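TRAP dicarboxylate transporter-DctP subunit (Desulfovibrio salexigens, PDB 4N6D) probably captures a small organic acid in the periplasm and delivers it to a TRAP-type membrane transporter. Local coordinates at residues Q53-E56 with K62-V65; R159-L164 with M297-D302; E309-K314 with A323-D328; N217-C222 with A279-K284; T72-K77 with R81-G86. All coordinates share one frame; numbering follows the deposited sequence. Where two conformers were deposited one is given.

Contact 1. Residues Q53-E56 with K62-V65; sequences QEVE and KVQV
Val55 and Val63 form the closely packed part of this contact, their CG1 methyls meeting at 3.7 Å. In Val55 this branch lies opposite the backbone N (chi1 165°), which directs it from the helix toward the strand, and the two valines meet at a slant. The same methyl, Val55 CG1, comes within 4.3 Å of Val65 CG2, and thus serves two alternate strand residues. Leu255 and Leu258 of helix 249-285 cover Val55, Val251 of the same helix touches Val63, and Ile30, Leu32 and Tyr34 flank the strand valines.

The more solvent-facing side is polar, and there Glu56 is firmly held although partly exposed. Extended beyond CG, its chain passes 3.5 Å from the carbonyl O of Val63 with CG and brings OE2 to the backbone N of Val65 at 2.9 Å. The bond is almost straight (168° at the hydrogen) and uses the anti lone pair of OE2, turned away from OE1. Gln64 is the loose margin: it meets Glu56 OE2 with its backbone CA at 3.4 Å and, of its side chain, with CB, while the amide leads off to Ser31.

Strand 63-68 is outermost in its sheet within this chain. The arrangement is that of a beta-alpha-beta unit, in which helix 43-58 connects the parallel strands 30-35 and 63-68 and packs back on the second.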
# COMPACT_ATOMS: atom_id res chain seq x y z
N GLN A 53 -2.08 15.17 -14.88
CA GLN A 53 -2.61 16.53 -14.92
C GLN A 53 -1.51 17.53 -14.55
O GLN A 53 -1.33 18.54 -15.20
CB GLN A 53 -3.78 16.68 -13.96
CG GLN A 53 -5.04 15.93 -14.40
CD GLN A 53 -6.04 15.74 -13.28
OE1 GLN A 53 -6.00 16.42 -12.24
NE2 GLN A 53 -6.96 14.79 -13.47
N GLU A 54 -0.78 17.23 -13.48
CA GLU A 54 0.24 18.15 -13.00
C GLU A 54 1.44 18.21 -13.93
O GLU A 54 2.01 19.26 -14.15
CB GLU A 54 0.68 17.78 -11.58
CG GLU A 54 -0.30 18.23 -10.50
CD GLU A 54 -0.74 19.71 -10.65
OE1 GLU A 54 0.11 20.64 -10.72
OE2 GLU A 54 -1.95 19.93 -10.73
N VAL A 55 1.81 17.07 -14.51
CA VAL A 55 2.93 17.06 -15.45
C VAL A 55 2.62 17.87 -16.72
O VAL A 55 3.44 18.65 -17.17
CB VAL A 55 3.33 15.62 -15.82
CG1 VAL A 55 4.23 15.59 -17.03
CG2 VAL A 55 4.01 14.96 -14.62
N GLU A 56 1.44 17.69 -17.29
CA GLU A 56 1.08 18.42 -18.49
C GLU A 56 0.99 19.91 -18.20
O GLU A 56 1.40 20.72 -19.03
CB GLU A 56 -0.24 17.88 -19.08
CG GLU A 56 -0.11 16.41 -19.47
CD GLU A 56 -1.29 15.85 -20.27
OE1 GLU A 56 -2.40 16.43 -20.22
OE2 GLU A 56 -1.09 14.82 -20.97
N LYS A 62 4.52 20.74 -22.88
CA LYS A 62 5.63 20.12 -23.58
C LYS A 62 5.61 18.60 -23.47
O LYS A 62 6.09 17.90 -24.36
CB LYS A 62 6.97 20.64 -23.07
CG LYS A 62 7.26 22.06 -23.52
CD LYS A 62 8.66 22.47 -23.09
CE LYS A 62 8.80 22.40 -21.59
NZ LYS A 62 10.12 22.87 -21.13
N VAL A 63 5.03 18.10 -22.39
CA VAL A 63 4.87 16.66 -22.18
C VAL A 63 3.40 16.32 -22.20
O VAL A 63 2.58 17.03 -21.60
CB VAL A 63 5.42 16.23 -20.79
CG1 VAL A 63 5.18 14.74 -20.54
CG2 VAL A 63 6.90 16.54 -20.69
N GLN A 64 3.05 15.24 -22.89
CA GLN A 64 1.73 14.65 -22.79
C GLN A 64 1.89 13.22 -22.26
O GLN A 64 2.88 12.56 -22.53
CB GLN A 64 1.00 14.65 -24.14
CG GLN A 64 1.58 13.74 -25.18
CD GLN A 64 0.84 13.83 -26.49
OE1 GLN A 64 0.21 14.86 -26.81
NE2 GLN A 64 0.88 12.75 -27.27
N VAL A 65 0.89 12.77 -21.50
CA VAL A 65 0.89 11.43 -20.92
C VAL A 65 -0.38 10.68 -21.34
O VAL A 65 -1.50 11.18 -21.17
CB VAL A 65 0.93 11.52 -19.38
CG1 VAL A 65 1.01 10.12 -18.76
CG2 VAL A 65 2.09 12.36 -18.94

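Contact 2. Residues R159-L164 with M297-D302; sequences RNLDDL and MQAIKD
Leu161 reaches Ala299 and Ile300 because its CG sits beside its own backbone N (chi1 -78°) and the chain then runs on with CD1 and CD2 splayed at its end. Ile300 presents CG1 in the corresponding position (chi1 -68°), which swings that branch round from the helix surface toward the leucine. The contact joins an Asx motif, in the loop between strands 151-154 and 168-170, to the flank of helix 294-317.

The two leucine methyls divide the work. CD1 of Leu161 rests on CB of Ala299 at 3.7 Å, whereas CD2 of Leu161 lies 3.8 Å from CG1 of Ile300, so that the leucine straddles two successive residues of the helix. The contact is small, apolar and near the surface. Leu182 and Met292 extend the apolar patch around Ile300, and Asp296, one turn back from Ile300, accepts a hydrogen bond from the backbone N of Leu161 and tethers the loop to the same helix.

Polar bonds within the loop brace the turn that carries the leucine. Asp163 OD2 takes two backbone donors: Arg159 N at 2.8 Å through its anti lone pair, and Asn160 N, longer at 3.2 Å, from above the carboxylate plane. In return the Asn160 side chain accepts from the aspartate backbone, so the two residues are linked reciprocally around the turn that contains Leu161 and Asp162. Asp163 N lies 2.9 Å from Asn160 OD1, with a C=O...N angle of 170°, nearly along the C=O axis.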
# COMPACT_ATOMS: atom_id res chain seq x y z
N ARG A 159 -13.61 -8.30 19.20
CA ARG A 159 -13.23 -7.32 20.22
C ARG A 159 -11.95 -7.70 20.93
O ARG A 159 -11.33 -6.87 21.59
CB ARG A 159 -14.37 -7.17 21.22
CG ARG A 159 -15.68 -6.82 20.56
CD ARG A 159 -16.71 -6.40 21.57
NE ARG A 159 -17.98 -6.13 20.89
CZ ARG A 159 -18.27 -4.98 20.28
NH1 ARG A 159 -19.45 -4.84 19.70
NH2 ARG A 159 -17.42 -3.98 20.27
N ASN A 160 -11.54 -8.96 20.78
CA ASN A 160 -10.30 -9.42 21.39
C ASN A 160 -9.73 -10.61 20.63
O ASN A 160 -10.32 -11.08 19.64
CB ASN A 160 -10.54 -9.81 22.85
CG ASN A 160 -11.63 -10.85 22.99
OD1 ASN A 160 -11.66 -11.83 22.25
ND2 ASN A 160 -12.55 -10.63 23.93
N LEU A 161 -8.58 -11.09 21.07
CA LEU A 161 -7.93 -12.17 20.34
C LEU A 161 -8.67 -13.48 20.41
O LEU A 161 -8.56 -14.30 19.51
CB LEU A 161 -6.51 -12.36 20.86
CG LEU A 161 -5.54 -11.33 20.34
CD1 LEU A 161 -4.19 -11.59 21.00
CD2 LEU A 161 -5.41 -11.36 18.82
N ASP A 162 -9.42 -13.70 21.49
CA ASP A 162 -10.17 -14.93 21.61
C ASP A 162 -11.23 -15.00 20.51
O ASP A 162 -11.52 -16.07 19.99
CB ASP A 162 -10.81 -15.06 22.99
CG ASP A 162 -11.48 -16.40 23.22
OD1 ASP A 162 -10.78 -17.43 23.20
OD2 ASP A 162 -12.72 -16.41 23.42
N ASP A 163 -11.75 -13.84 20.11
CA ASP A 163 -12.77 -13.77 19.06
C ASP A 163 -12.23 -14.20 17.69
O ASP A 163 -13.01 -14.55 16.81
CB ASP A 163 -13.34 -12.36 18.96
CG ASP A 163 -14.17 -11.97 20.15
OD1 ASP A 163 -14.78 -12.86 20.79
OD2 ASP A 163 -14.23 -10.75 20.44
N LEU A 164 -10.91 -14.18 17.51
CA LEU A 164 -10.29 -14.60 16.25
C LEU A 164 -10.05 -16.10 16.16
O LEU A 164 -9.80 -16.62 15.08
CB LEU A 164 -8.95 -13.89 16.01
CG LEU A 164 -9.02 -12.46 15.49
CD1 LEU A 164 -7.65 -11.88 15.40
CD2 LEU A 164 -9.71 -12.40 14.12
N MET A 297 -2.90 -5.99 21.42
CA MET A 297 -2.05 -5.46 20.35
C MET A 297 -0.60 -5.89 20.55
O MET A 297 0.11 -6.18 19.58
CB MET A 297 -2.17 -3.93 20.26
CG MET A 297 -3.56 -3.43 19.82
SD MET A 297 -3.93 -3.88 18.11
CE MET A 297 -3.02 -2.60 17.23
N GLN A 298 -0.14 -5.94 21.79
CA GLN A 298 1.23 -6.40 22.05
C GLN A 298 1.37 -7.89 21.77
O GLN A 298 2.39 -8.33 21.28
CB GLN A 298 1.63 -6.11 23.48
CG GLN A 298 3.09 -6.46 23.80
CD GLN A 298 4.08 -5.73 22.91
OE1 GLN A 298 3.99 -4.52 22.73
NE2 GLN A 298 4.99 -6.48 22.32
N ALA A 299 0.34 -8.67 22.08
CA ALA A 299 0.38 -10.09 21.76
C ALA A 299 0.48 -10.29 20.25
O ALA A 299 1.23 -11.16 19.78
CB ALA A 299 -0.83 -10.82 22.32
N ILE A 300 -0.26 -9.50 19.49
CA ILE A 300 -0.18 -9.58 18.04
C ILE A 300 1.24 -9.30 17.57
O ILE A 300 1.75 -10.01 16.72
CB ILE A 300 -1.15 -8.62 17.35
CG1 ILE A 300 -2.58 -9.09 17.60
CG2 ILE A 300 -0.86 -8.56 15.83
CD1 ILE A 300 -3.64 -8.09 17.19
N LYS A 301 1.89 -8.28 18.13
CA LYS A 301 3.28 -7.99 17.78
C LYS A 301 4.21 -9.17 18.07
O LYS A 301 5.05 -9.55 17.25
CB LYS A 301 3.81 -6.80 18.57
CG LYS A 301 3.34 -5.43 18.14
CD LYS A 301 4.27 -4.34 18.70
CE LYS A 301 5.74 -4.57 18.29
NZ LYS A 301 6.71 -3.50 18.72
N ASP A 302 4.06 -9.74 19.26
CA ASP A 302 4.92 -10.82 19.69
C ASP A 302 4.74 -12.02 18.77
O ASP A 302 5.70 -12.70 18.45
CB ASP A 302 4.59 -11.23 21.13
CG ASP A 302 4.89 -10.14 22.14
OD1 ASP A 302 5.57 -9.15 21.78
OD2 ASP A 302 4.44 -10.28 23.30

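Contact 3. Residues E309-K314 with A323-D328; sequences EDWKEK and AAVLSD
Lys312 and Leu326 make the closest approach: CD1 of Leu326 lies 3.6 Å from CG of Lys312 and touches the next methylene as well, the two chains crossing at about a right angle. Beside them the six-membered ring of Trp311 meets the partner helix with two neighbouring carbons. CZ3 of Trp311 is 4.0 Å from CG of Leu326, and CH2 of Trp311 is equally far, 4.0 Å, from CG1 of Val325. Trp311 and Leu326 run past each other in opposite directions, while Val325 stands across the indole.

The contact joins two consecutive helices, 294-317 and 322-337, which are linked by a short turn and set at a wide angle. Their local axes pass 10.7 Å apart with directions 126° from parallel, so they splay, and long side chains bridge the separation.

Farther out, the indole projects because Trp311 CG is opposite the backbone N (chi1 176°), and NE1 is anchored on Ser106 OG. Val107 touches Trp311, Val325 and Leu326 together, and Leu127 and Tyr131 of helix 117-131 cover Val325. Lys312 bends at chi3, and its ammonium lies near Glu309, in a pairing whose details are doubtful.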
# COMPACT_ATOMS: atom_id res chain seq x y z
N GLU A 309 11.62 -11.23 11.42
CA GLU A 309 12.89 -11.97 11.42
C GLU A 309 13.16 -12.63 10.06
O GLU A 309 14.31 -12.63 9.61
CB GLU A 309 12.90 -13.01 12.54
CG GLU A 309 12.69 -12.39 13.93
CD GLU A 309 13.77 -11.39 14.34
OE1 GLU A 309 14.88 -11.48 13.81
OE2 GLU A 309 13.49 -10.50 15.19
N ASP A 310 12.12 -13.16 9.40
CA ASP A 310 12.23 -13.70 8.05
C ASP A 310 12.70 -12.63 7.10
O ASP A 310 13.60 -12.84 6.28
CB ASP A 310 10.87 -14.25 7.61
CG ASP A 310 10.85 -14.70 6.16
OD1 ASP A 310 11.66 -15.59 5.78
OD2 ASP A 310 10.01 -14.18 5.41
N TRP A 311 12.09 -11.45 7.19
CA TRP A 311 12.47 -10.38 6.28
C TRP A 311 13.93 -9.99 6.48
O TRP A 311 14.67 -9.78 5.51
CB TRP A 311 11.54 -9.15 6.44
CG TRP A 311 12.00 -8.03 5.56
CD1 TRP A 311 11.67 -7.83 4.25
CD2 TRP A 311 12.93 -7.01 5.90
NE1 TRP A 311 12.33 -6.74 3.76
CE2 TRP A 311 13.11 -6.20 4.75
CE3 TRP A 311 13.61 -6.68 7.07
CZ2 TRP A 311 13.96 -5.11 4.74
CZ3 TRP A 311 14.45 -5.58 7.06
CH2 TRP A 311 14.62 -4.81 5.91
N LYS A 312 14.35 -9.89 7.74
CA LYS A 312 15.75 -9.55 8.03
C LYS A 312 16.73 -10.56 7.45
O LYS A 312 17.78 -10.18 6.98
CB LYS A 312 15.96 -9.42 9.53
CG LYS A 312 15.36 -8.17 10.17
CD LYS A 312 15.84 -8.00 11.61
CE LYS A 312 15.40 -9.11 12.50
NZ LYS A 312 15.77 -8.80 13.91
N GLU A 313 16.42 -11.85 7.52
CA GLU A 313 17.31 -12.86 6.91
C GLU A 313 17.35 -12.72 5.41
O GLU A 313 18.41 -12.88 4.78
CB GLU A 313 16.87 -14.27 7.28
CG GLU A 313 17.00 -14.58 8.75
CD GLU A 313 18.04 -15.63 9.04
OE1 GLU A 313 17.93 -16.74 8.48
OE2 GLU A 313 18.95 -15.37 9.84
N LYS A 314 16.20 -12.44 4.82
CA LYS A 314 16.14 -12.21 3.37
C LYS A 314 16.93 -10.99 2.94
O LYS A 314 17.59 -11.00 1.90
CB LYS A 314 14.68 -12.09 2.94
CG LYS A 314 13.98 -13.45 2.83
CD LYS A 314 12.45 -13.36 2.82
CE LYS A 314 11.85 -14.74 2.54
NZ LYS A 314 10.37 -14.78 2.67
N ALA A 323 18.45 -4.60 10.22
CA ALA A 323 18.18 -3.92 11.49
C ALA A 323 18.30 -2.41 11.31
O ALA A 323 17.51 -1.63 11.89
CB ALA A 323 19.10 -4.42 12.60
N ALA A 324 19.28 -1.97 10.51
CA ALA A 324 19.44 -0.54 10.30
C ALA A 324 18.24 0.05 9.58
O ALA A 324 17.78 1.16 9.89
CB ALA A 324 20.73 -0.23 9.54
N VAL A 325 17.73 -0.68 8.58
CA VAL A 325 16.57 -0.23 7.83
C VAL A 325 15.35 -0.15 8.75
O VAL A 325 14.61 0.84 8.72
CB VAL A 325 16.27 -1.20 6.67
CG1 VAL A 325 14.93 -0.86 6.02
CG2 VAL A 325 17.39 -1.16 5.62
N LEU A 326 15.13 -1.18 9.57
CA LEU A 326 13.97 -1.18 10.47
C LEU A 326 14.03 -0.01 11.45
O LEU A 326 13.03 0.61 11.76
CB LEU A 326 13.85 -2.48 11.24
CG LEU A 326 13.42 -3.69 10.40
CD1 LEU A 326 13.81 -5.01 11.04
CD2 LEU A 326 11.93 -3.65 10.13
N SER A 327 15.21 0.28 11.96
CA SER A 327 15.37 1.44 12.84
C SER A 327 14.94 2.71 12.11
O SER A 327 14.17 3.52 12.62
CB SER A 327 16.82 1.60 13.26
OG SER A 327 17.22 0.55 14.11
N ASP A 328 15.48 2.89 10.92
CA ASP A 328 15.17 4.07 10.14
C ASP A 328 13.68 4.20 9.82
O ASP A 328 13.14 5.30 9.80
CB ASP A 328 15.99 4.09 8.86
CG ASP A 328 17.44 4.39 9.09
OD1 ASP A 328 17.79 4.82 10.22
OD2 ASP A 328 18.24 4.22 8.13

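Contact 4. Residues N217-C222 with A279-K284; sequences NFAEIC and AWAKDK
The long helix 249-285, which runs along the two-lobed molecule as is characteristic of TRAP solute-binding proteins, is touched near its C-terminal end by the loop between helix 212-215 and strand 224-226, with Ala219 against Ala281. Their CB methyls are 3.6 Å apart, and the small side chains let the CA atoms of Ala219 and Ala281 come within 5.9 Å. Ile287 touches both alanines. Ala219 CB also lies near the Trp280 ring, 4.5 Å from CZ3.

The polar side of the contact is made by Asn217 and Trp280. With Trp280 CG opposite its backbone N (chi1 176°), the indole extends from the helix toward the loop. Asn217 OD1 lies at the edge of the six-membered ring, in its plane and 3.4 Å from CH2 of Trp280, with the amide turned 74° from the indole. At the other end of the amide, Asn217 ND2 donates to Glu220 OE1 at 2.9 Å, somewhat out of both planes, while OD1 is also hydrogen-bonded to Tyr285 OH.

Because both ends of the amide are engaged, its rotation is fixed and the oxygen, not the nitrogen, faces the indole; an in-plane approach to the slightly positive ring-edge hydrogens is probably mildly favourable.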
# COMPACT_ATOMS: atom_id res chain seq x y z
N ASN A 217 -19.05 -2.58 -1.23
CA ASN A 217 -20.26 -2.76 -0.43
C ASN A 217 -20.14 -3.85 0.62
O ASN A 217 -21.14 -4.44 1.03
CB ASN A 217 -21.47 -3.06 -1.33
CG ASN A 217 -22.81 -2.88 -0.61
OD1 ASN A 217 -22.96 -2.02 0.26
ND2 ASN A 217 -23.78 -3.71 -0.96
N PHE A 218 -18.92 -4.10 1.10
CA PHE A 218 -18.76 -5.11 2.14
C PHE A 218 -19.43 -4.74 3.46
O PHE A 218 -19.71 -5.60 4.29
CB PHE A 218 -17.28 -5.47 2.35
CG PHE A 218 -16.77 -6.45 1.34
CD1 PHE A 218 -17.28 -7.73 1.30
CD2 PHE A 218 -15.80 -6.08 0.43
CE1 PHE A 218 -16.83 -8.63 0.37
CE2 PHE A 218 -15.35 -6.98 -0.51
CZ PHE A 218 -15.86 -8.25 -0.54
N ALA A 219 -19.72 -3.45 3.66
CA ALA A 219 -20.35 -3.01 4.88
C ALA A 219 -21.78 -3.54 5.02
O ALA A 219 -22.30 -3.59 6.12
CB ALA A 219 -20.37 -1.50 4.96
N GLU A 220 -22.41 -3.95 3.92
CA GLU A 220 -23.76 -4.48 4.03
C GLU A 220 -23.75 -5.73 4.89
O GLU A 220 -24.70 -5.99 5.63
CB GLU A 220 -24.39 -4.78 2.67
CG GLU A 220 -25.85 -5.23 2.80
CD GLU A 220 -26.63 -5.09 1.51
OE1 GLU A 220 -25.99 -4.98 0.45
OE2 GLU A 220 -27.88 -5.09 1.58
N ILE A 221 -22.67 -6.49 4.77
CA ILE A 221 -22.55 -7.77 5.44
C ILE A 221 -21.67 -7.69 6.69
O ILE A 221 -22.00 -8.29 7.71
CB ILE A 221 -21.94 -8.80 4.47
CG1 ILE A 221 -22.85 -8.98 3.26
CG2 ILE A 221 -21.71 -10.12 5.19
CD1 ILE A 221 -22.24 -9.86 2.19
N CYS A 222 -20.56 -6.96 6.60
CA CYS A 222 -19.60 -6.88 7.70
C CYS A 222 -19.70 -5.53 8.35
O CYS A 222 -19.12 -4.57 7.86
CB CYS A 222 -18.17 -7.05 7.19
SG CYS A 222 -17.91 -8.61 6.34
N ALA A 279 -17.60 6.81 6.64
CA ALA A 279 -18.75 7.68 6.92
C ALA A 279 -19.97 7.18 6.16
O ALA A 279 -21.06 7.13 6.71
CB ALA A 279 -18.43 9.12 6.56
N TRP A 280 -19.78 6.78 4.90
CA TRP A 280 -20.88 6.22 4.10
C TRP A 280 -21.45 4.96 4.77
O TRP A 280 -22.66 4.82 4.92
CB TRP A 280 -20.39 5.91 2.70
CG TRP A 280 -21.37 5.24 1.77
CD1 TRP A 280 -22.22 5.85 0.90
CD2 TRP A 280 -21.56 3.83 1.60
NE1 TRP A 280 -22.94 4.90 0.20
CE2 TRP A 280 -22.54 3.66 0.61
CE3 TRP A 280 -20.98 2.69 2.17
CZ2 TRP A 280 -22.98 2.40 0.20
CZ3 TRP A 280 -21.42 1.44 1.76
CH2 TRP A 280 -22.39 1.31 0.79
N ALA A 281 -20.56 4.08 5.19
CA ALA A 281 -20.96 2.82 5.80
C ALA A 281 -21.66 3.05 7.14
O ALA A 281 -22.59 2.32 7.48
CB ALA A 281 -19.75 1.92 5.97
N LYS A 282 -21.19 4.03 7.92
CA LYS A 282 -21.81 4.32 9.19
C LYS A 282 -23.22 4.88 8.97
O LYS A 282 -24.18 4.50 9.65
CB LYS A 282 -20.96 5.31 9.99
CG LYS A 282 -21.38 5.39 11.44
CD LYS A 282 -20.51 6.32 12.26
CE LYS A 282 -20.84 6.16 13.74
NZ LYS A 282 -20.47 7.34 14.55
N ASP A 283 -23.35 5.78 8.00
CA ASP A 283 -24.65 6.38 7.69
C ASP A 283 -25.64 5.32 7.20
O ASP A 283 -26.82 5.33 7.59
CB ASP A 283 -24.47 7.48 6.64
CG ASP A 283 -25.77 8.18 6.30
OD1 ASP A 283 -26.36 8.78 7.20
OD2 ASP A 283 -26.17 8.14 5.12
N LYS A 284 -25.18 4.41 6.36
CA LYS A 284 -26.09 3.45 5.74
C LYS A 284 -26.38 2.22 6.59
O LYS A 284 -27.51 1.74 6.61
CB LYS A 284 -25.56 3.01 4.38
CG LYS A 284 -26.56 2.16 3.60
CD LYS A 284 -26.23 2.10 2.11
CE LYS A 284 -27.36 1.43 1.34
NZ LYS A 284 -26.95 1.11 -0.05

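Contact 5. Residues T72-K77 with R81-G86; sequences TLLGAK and RGVMQG. With I3C (5-amino-2,4,6-triiodobenzene-1,3-dicarboxylic acid), chain C.
Leu74 and Gly82 supply the apolar contact. The isobutyl group of Leu74, with CG beside the backbone N (chi1 -57°), lays CD1 directly on the helix backbone, 3.6 Å from CA of Gly82. Having no side chain, Gly82 permits this direct approach. Leu74 CD1 also lies 4.1 Å from CG2 of Val83, which flanks the same methyl. Ala35 and Ala88 touch Leu74 too, so the leucine is buried between the helix and its surroundings.

Solvent joins the backbones nearby. A water accepts from Arg81 N at 3.0 Å and makes a long, weak bond to Lys77 O, spanning the turn that leads into the helix.

Charge dominates on the other side of the helix, where Arg81 grips one carboxylate of the bound triiodobenzene dicarboxylate with both terminal nitrogens. NH2 of Arg81 donates to O12 of the ligand at 2.6 Å in an almost straight bond (177°), whereas NH1 to O11 is longer, 3.2 Å, and bent (136°). O12 lies at the guanidinium edge, near its plane. Gln85 CG covers one guanidinium face, 4.1 Å above its centre, and Met84 SD stands at the edge. Met84 also touches the ligand through CE, 3.9 Å from iodine I2.

At its C-terminal end the helix closes in a Schellman motif: Gly86 takes positive phi, and its N bonds to Val83 O. Arg81 and Met84, on helix 79-85, together with Arg138 form the site that binds this phasing compound, whose carboxylate the arginine pairs with.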
# COMPACT_ATOMS: atom_id res chain seq x y z
N THR A 72 -4.37 -2.48 -19.64
CA THR A 72 -4.59 -2.36 -21.09
C THR A 72 -3.32 -2.24 -21.91
O THR A 72 -3.35 -2.41 -23.12
CB THR A 72 -5.51 -1.21 -21.46
OG1 THR A 72 -5.05 0.02 -20.88
CG2 THR A 72 -6.95 -1.52 -21.00
N LEU A 73 -2.20 -1.92 -21.27
CA LEU A 73 -0.92 -1.94 -21.97
C LEU A 73 -0.01 -2.99 -21.33
O LEU A 73 0.41 -3.92 -21.99
CB LEU A 73 -0.28 -0.56 -21.93
CG LEU A 73 1.08 -0.35 -22.59
CD1 LEU A 73 1.08 -0.81 -24.02
CD2 LEU A 73 1.51 1.14 -22.46
N LEU A 74 0.30 -2.82 -20.05
CA LEU A 74 0.99 -3.84 -19.27
C LEU A 74 0.16 -4.17 -18.03
O LEU A 74 -0.54 -3.32 -17.50
CB LEU A 74 2.38 -3.36 -18.82
CG LEU A 74 3.36 -2.91 -19.89
CD1 LEU A 74 4.61 -2.32 -19.26
CD2 LEU A 74 3.71 -4.07 -20.76
N GLY A 75 0.23 -5.41 -17.57
CA GLY A 75 -0.48 -5.81 -16.38
C GLY A 75 0.46 -6.32 -15.31
O GLY A 75 1.65 -6.04 -15.32
N ALA A 76 -0.08 -7.10 -14.38
CA ALA A 76 0.70 -7.63 -13.27
C ALA A 76 1.87 -8.48 -13.75
O ALA A 76 2.93 -8.48 -13.11
CB ALA A 76 -0.20 -8.46 -12.35
N LYS A 77 1.68 -9.18 -14.86
CA LYS A 77 2.66 -10.17 -15.31
C LYS A 77 3.85 -9.55 -16.03
O LYS A 77 4.88 -10.20 -16.20
CB LYS A 77 2.02 -11.16 -16.25
CG LYS A 77 1.65 -10.56 -17.57
CD LYS A 77 1.02 -11.56 -18.52
CE LYS A 77 0.71 -10.90 -19.85
NZ LYS A 77 -0.31 -11.64 -20.65
N ARG A 81 9.19 -5.96 -16.64
CA ARG A 81 9.93 -6.22 -17.86
C ARG A 81 9.50 -5.27 -18.97
O ARG A 81 10.30 -4.78 -19.77
CB ARG A 81 9.72 -7.66 -18.32
CG ARG A 81 10.72 -8.09 -19.35
CD ARG A 81 12.14 -8.16 -18.76
NE ARG A 81 13.09 -8.46 -19.83
CZ ARG A 81 14.27 -7.88 -19.98
NH1 ARG A 81 14.69 -6.98 -19.10
NH2 ARG A 81 15.03 -8.23 -21.00
N GLY A 82 8.19 -5.01 -19.02
CA GLY A 82 7.66 -4.12 -20.03
C GLY A 82 8.20 -2.71 -19.97
O GLY A 82 8.49 -2.09 -20.99
N VAL A 83 8.32 -2.17 -18.78
CA VAL A 83 8.91 -0.85 -18.66
C VAL A 83 10.42 -0.90 -18.99
O VAL A 83 10.95 -0.02 -19.68
CB VAL A 83 8.65 -0.26 -17.26
CG1 VAL A 83 9.46 1.01 -17.07
CG2 VAL A 83 7.17 0.04 -17.09
N MET A 84 11.10 -1.95 -18.55
CA MET A 84 12.53 -2.09 -18.81
C MET A 84 12.79 -2.12 -20.30
O MET A 84 13.79 -1.58 -20.79
CB MET A 84 13.07 -3.37 -18.17
CG MET A 84 13.11 -3.33 -16.67
SD MET A 84 13.64 -4.87 -15.90
CE MET A 84 15.13 -4.96 -16.75
N GLN A 85 11.88 -2.76 -21.03
CA GLN A 85 11.99 -2.91 -22.48
C GLN A 85 11.46 -1.71 -23.26
O GLN A 85 11.66 -1.63 -24.47
CB GLN A 85 11.29 -4.19 -22.94
CG GLN A 85 12.01 -5.44 -22.46
CD GLN A 85 11.36 -6.73 -22.92
OE1 GLN A 85 10.15 -6.92 -22.77
NE2 GLN A 85 12.17 -7.63 -23.47
N GLY A 86 10.77 -0.80 -22.58
CA GLY A 86 10.23 0.38 -23.22
C GLY A 86 8.85 0.18 -23.85
O GLY A 86 8.37 1.06 -24.59
I3 I3C C . 23.59 -4.02 -20.74
I2 I3C C . 18.61 -6.21 -18.03
I1 I3C C . 18.59 -4.97 -23.89
O8 I3C C . 22.26 -5.00 -23.86
O9 I3C C . 21.43 -2.98 -23.58
C10 I3C C . 17.58 -5.92 -21.01
N13 I3C C . 21.66 -5.16 -18.37
C1 I3C C . 20.90 -4.63 -21.97
C6 I3C C . 21.59 -4.67 -20.77
C5 I3C C . 20.97 -5.11 -19.61
C4 I3C C . 19.66 -5.53 -19.71
C3 I3C C . 18.99 -5.48 -20.91
C2 I3C C . 19.60 -5.04 -22.05
C7 I3C C . 21.57 -4.17 -23.21
O11 I3C C . 16.63 -5.11 -20.87
O12 I3C C . 17.37 -7.13 -21.25
O HOH W 1 7.78 -8.43 -15.72

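Helix 249-285 connects two distant regions: its early part covers Val55 and Val63 of contact 1, and its late part enters contact 4, the two centres about 37 Å apart. Contacts 2 and 3 share helix 294-317, with centres about 23 Å apart. Contacts 1 and 5 follow each other along the chain, their nearest atoms about 10 Å apart. The triiodobenzene dicarboxylate, a phasing agent, binds directly at contact 5, and a bound copy also lies about 7 Å from the Glu56 side chain of contact 1; the ligand-binding site of this open form is instead occupied by the C-terminus of a symmetry-related molecule. Contact 2 sits across the chain's centre from contact 5, about 41 Å between centres.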